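Local coordinates for cellulose 1,4-beta-cellobiosidase (Thermobifida fusca, PDB 4JJJ), which probably hydrolyses cellulose to cellobiose, this chain being its glycoside hydrolase family 48 catalytic domain of (alpha/alpha)6 fold, at residues Pro102-Pro107 with Ser117-Asn122. The protein carries 1 engineered substitution. Residues are numbered along the deposited sequence; the frame is centred on the assembly and turned at random.
Sequences PATYIP and SPLMNN. With BGC (beta-D-glucopyranose), chain D; BGC (beta-D-glucopyranose), chain B.
Tyr105 and Met120 lie side by side: Tyr105 holds CG anti to its backbone nitrogen (chi1 178°), which turns the ring edge, CD2, to within 3.9 Å of Met120 CB. Met120, CG anti to its carbonyl carbon, runs extended to its methyl and carries SD along that edge, 5.2 Å from the Tyr105 ring centroid, a Met-aromatic contact. The Met120 side chain crosses Pro107 at about a right angle, CE touching Pro107 CG; Met120 is modelled in two conformers, and the contacts of SD and CE are those of the one given. Between the backbones, Met120 N gives a nearly straight bond to Tyr105 O (2.9 Å, 162° at the hydrogen). A water accepts from Tyr105 N and donates to Met120 O, so a second, indirect link ties the same two residues. At the other end Ser117 OG donates to Pro107 O, 2.7 Å away in the carbonyl plane; Gln109 NE2 also bonds to this hydroxyl. Pro118 O is buried without a hydrogen-bonding partner, meeting Pro107 CD and the CA of Ile106.

Ile106 splits its branches: CG2 presses on Ser117, 3.5 Å from CB and tight for two carbons, whereas CD1 reaches Leu119 CD1 and the glucose of chain D. A glycine here would probably leave Leu119 CD1 and that sugar without their shared apolar neighbour and open a gap beside Ser117. Thr104 CG2 packs on Leu119 CB, and the Thr104 backbone works on the ligand: O accepts from O6 of the chain D glucose (2.7 Å), N donates to O2 of the chain B glucose. Ala103, Thr104, Ile106 and Leu119 belong to the glycan pocket. The side chains of Ile106 and Leu119 also touch Thr208 of strand 208-209, which runs parallel to strand 117-118, while segment 102-107 belongs to the loop between helix 71-83 and strand 117-118.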
loop_
_atom_site.group_PDB
_atom_site.type_symbol
_atom_site.label_atom_id
_atom_site.label_comp_id
_atom_site.label_asym_id
_atom_site.label_seq_id
_atom_site.Cartn_x
_atom_site.Cartn_y
_atom_site.Cartn_z
ATOM N N PRO A 102 -11.727 -20.140 9.662
ATOM C CA PRO A 102 -10.864 -18.967 9.773
ATOM C C PRO A 102 -11.423 -17.713 10.281
ATOM O O PRO A 102 -10.677 -16.930 10.895
ATOM C CB PRO A 102 -10.351 -18.756 8.336
ATOM C CG PRO A 102 -10.711 -19.953 7.565
ATOM C CD PRO A 102 -11.882 -20.620 8.280
ATOM N N ALA A 103 -12.716 -17.490 10.068
ATOM C CA ALA A 103 -13.341 -16.222 10.346
ATOM C C ALA A 103 -14.833 -16.424 10.235
ATOM O O ALA A 103 -15.287 -17.376 9.574
ATOM C CB ALA A 103 -12.863 -15.156 9.365
ATOM N N THR A 104 -15.595 -15.495 10.803
ATOM C CA THR A 104 -17.024 -15.379 10.566
ATOM C C THR A 104 -17.300 -14.292 9.577
ATOM O O THR A 104 -16.802 -13.170 9.721
ATOM C CB THR A 104 -17.808 -15.109 11.915
ATOM O OG1 THR A 104 -17.499 -16.185 12.846
ATOM C CG2 THR A 104 -19.333 -15.075 11.606
ATOM N N TYR A 105 -18.109 -14.575 8.556
ATOM C CA TYR A 105 -18.455 -13.551 7.622
ATOM C C TYR A 105 -19.162 -12.329 8.210
ATOM O O TYR A 105 -20.091 -12.465 9.028
ATOM C CB TYR A 105 -19.358 -14.145 6.556
ATOM C CG TYR A 105 -19.870 -13.198 5.507
ATOM C CD1 TYR A 105 -19.092 -12.796 4.441
ATOM C CD2 TYR A 105 -21.176 -12.727 5.513
ATOM C CE1 TYR A 105 -19.552 -11.911 3.502
ATOM C CE2 TYR A 105 -21.672 -11.891 4.556
ATOM C CZ TYR A 105 -20.920 -11.486 3.501
ATOM O OH TYR A 105 -21.454 -10.691 2.523
ATOM N N ILE A 106 -18.720 -11.148 7.769
ATOM C CA ILE A 106 -19.430 -9.900 8.027
ATOM C C ILE A 106 -19.544 -9.219 6.672
ATOM O O ILE A 106 -18.507 -9.036 5.985
ATOM C CB ILE A 106 -18.646 -9.001 9.020
ATOM C CG1 ILE A 106 -18.558 -9.615 10.415
ATOM C CG2 ILE A 106 -19.255 -7.633 9.059
ATOM C CD1 ILE A 106 -17.530 -8.984 11.313
ATOM N N PRO A 107 -20.716 -8.817 6.243
ATOM C CA PRO A 107 -20.764 -8.153 4.921
ATOM C C PRO A 107 -20.208 -6.773 4.951
ATOM O O PRO A 107 -20.362 -6.044 5.929
ATOM C CB PRO A 107 -22.279 -8.095 4.630
ATOM C CG PRO A 107 -22.867 -8.074 5.956
ATOM C CD PRO A 107 -22.094 -8.976 6.805
ATOM N N SER A 117 -21.530 -3.548 11.270
ATOM C CA SER A 117 -22.045 -4.593 10.392
ATOM C C SER A 117 -22.051 -5.919 11.137
ATOM O O SER A 117 -21.170 -6.243 11.905
ATOM C CB SER A 117 -21.123 -4.699 9.182
ATOM O OG SER A 117 -21.765 -5.480 8.202
ATOM N N PRO A 118 -23.161 -6.705 10.979
ATOM C CA PRO A 118 -23.303 -7.930 11.774
ATOM C C PRO A 118 -22.568 -9.171 11.267
ATOM O O PRO A 118 -22.329 -9.364 10.058
ATOM C CB PRO A 118 -24.836 -8.199 11.663
ATOM C CG PRO A 118 -25.183 -7.682 10.284
ATOM C CD PRO A 118 -24.239 -6.497 10.029
ATOM N N LEU A 119 -22.240 -10.012 12.195
ATOM C CA LEU A 119 -21.839 -11.366 11.888
ATOM C C LEU A 119 -22.964 -12.169 11.277
ATOM O O LEU A 119 -24.112 -12.066 11.744
ATOM C CB LEU A 119 -21.386 -12.083 13.136
ATOM C CG LEU A 119 -20.046 -11.761 13.770
ATOM C CD1 LEU A 119 -19.870 -10.359 14.302
ATOM C CD2 LEU A 119 -19.913 -12.736 14.933
ATOM N N MET A 120 -22.636 -12.967 10.260
ATOM C CA MET A 120 -23.601 -13.866 9.586
ATOM C C MET A 120 -23.060 -15.292 9.564
ATOM O O MET A 120 -22.181 -15.667 8.807
ATOM C CB MET A 120 -23.956 -13.371 8.194
ATOM C CG MET A 120 -24.625 -12.014 8.192
ATOM S SD MET A 120 -25.089 -11.426 6.578
ATOM C CE MET A 120 -25.928 -9.904 7.032
ATOM N N ASN A 121 -23.532 -16.106 10.471
ATOM C CA ASN A 121 -23.069 -17.495 10.501
ATOM C C ASN A 121 -23.565 -18.417 9.390
ATOM O O ASN A 121 -22.964 -19.533 9.222
ATOM C CB ASN A 121 -23.492 -18.172 11.826
ATOM C CG ASN A 121 -22.808 -17.559 13.006
ATOM O OD1 ASN A 121 -21.617 -17.260 12.951
ATOM N ND2 ASN A 121 -23.557 -17.305 14.059
ATOM N N ASN A 122 -24.568 -18.008 8.650
ATOM C CA ASN A 122 -25.124 -18.837 7.524
ATOM C C ASN A 122 -24.316 -18.706 6.246
ATOM O O ASN A 122 -24.612 -19.379 5.277
ATOM C CB ASN A 122 -26.605 -18.521 7.245
ATOM C CG ASN A 122 -26.854 -17.103 6.749
ATOM O OD1 ASN A 122 -26.010 -16.218 6.815
ATOM N ND2 ASN A 122 -28.044 -16.885 6.239
HETATM C C2 BGC D . -13.520 -7.652 12.258
HETATM C C3 BGC D . -13.403 -8.875 13.159
HETATM C C4 BGC D . -13.866 -10.143 12.394
HETATM C C5 BGC D . -13.089 -10.239 11.078
HETATM C C6 BGC D . -13.619 -11.402 10.173
HETATM C C1 BGC D . -12.688 -7.886 10.999
HETATM O O2 BGC D . -12.991 -6.561 12.986
HETATM O O3 BGC D . -14.251 -8.645 14.308
HETATM O O4 BGC D . -13.541 -11.323 13.128
HETATM O O5 BGC D . -13.276 -9.022 10.346
HETATM O O6 BGC D . -14.957 -11.178 9.730
HETATM C C2 BGC B . -14.179 -13.297 14.207
HETATM C C3 BGC B . -15.197 -13.992 15.137
HETATM C C4 BGC B . -15.457 -13.114 16.370
HETATM C C5 BGC B . -15.798 -11.658 15.956
HETATM C C6 BGC B . -16.112 -10.628 17.044
HETATM C C1 BGC B . -14.614 -11.884 13.918
HETATM O O2 BGC B . -14.098 -14.083 13.067
HETATM O O3 BGC B . -14.664 -15.271 15.585
HETATM O O4 BGC B . -16.761 -13.557 16.950
HETATM O O5 BGC B . -14.650 -11.164 15.176
HETATM O O6 BGC B . -17.159 -9.706 16.731
HETATM O O HOH W 1 -19.794 -17.049 8.436
#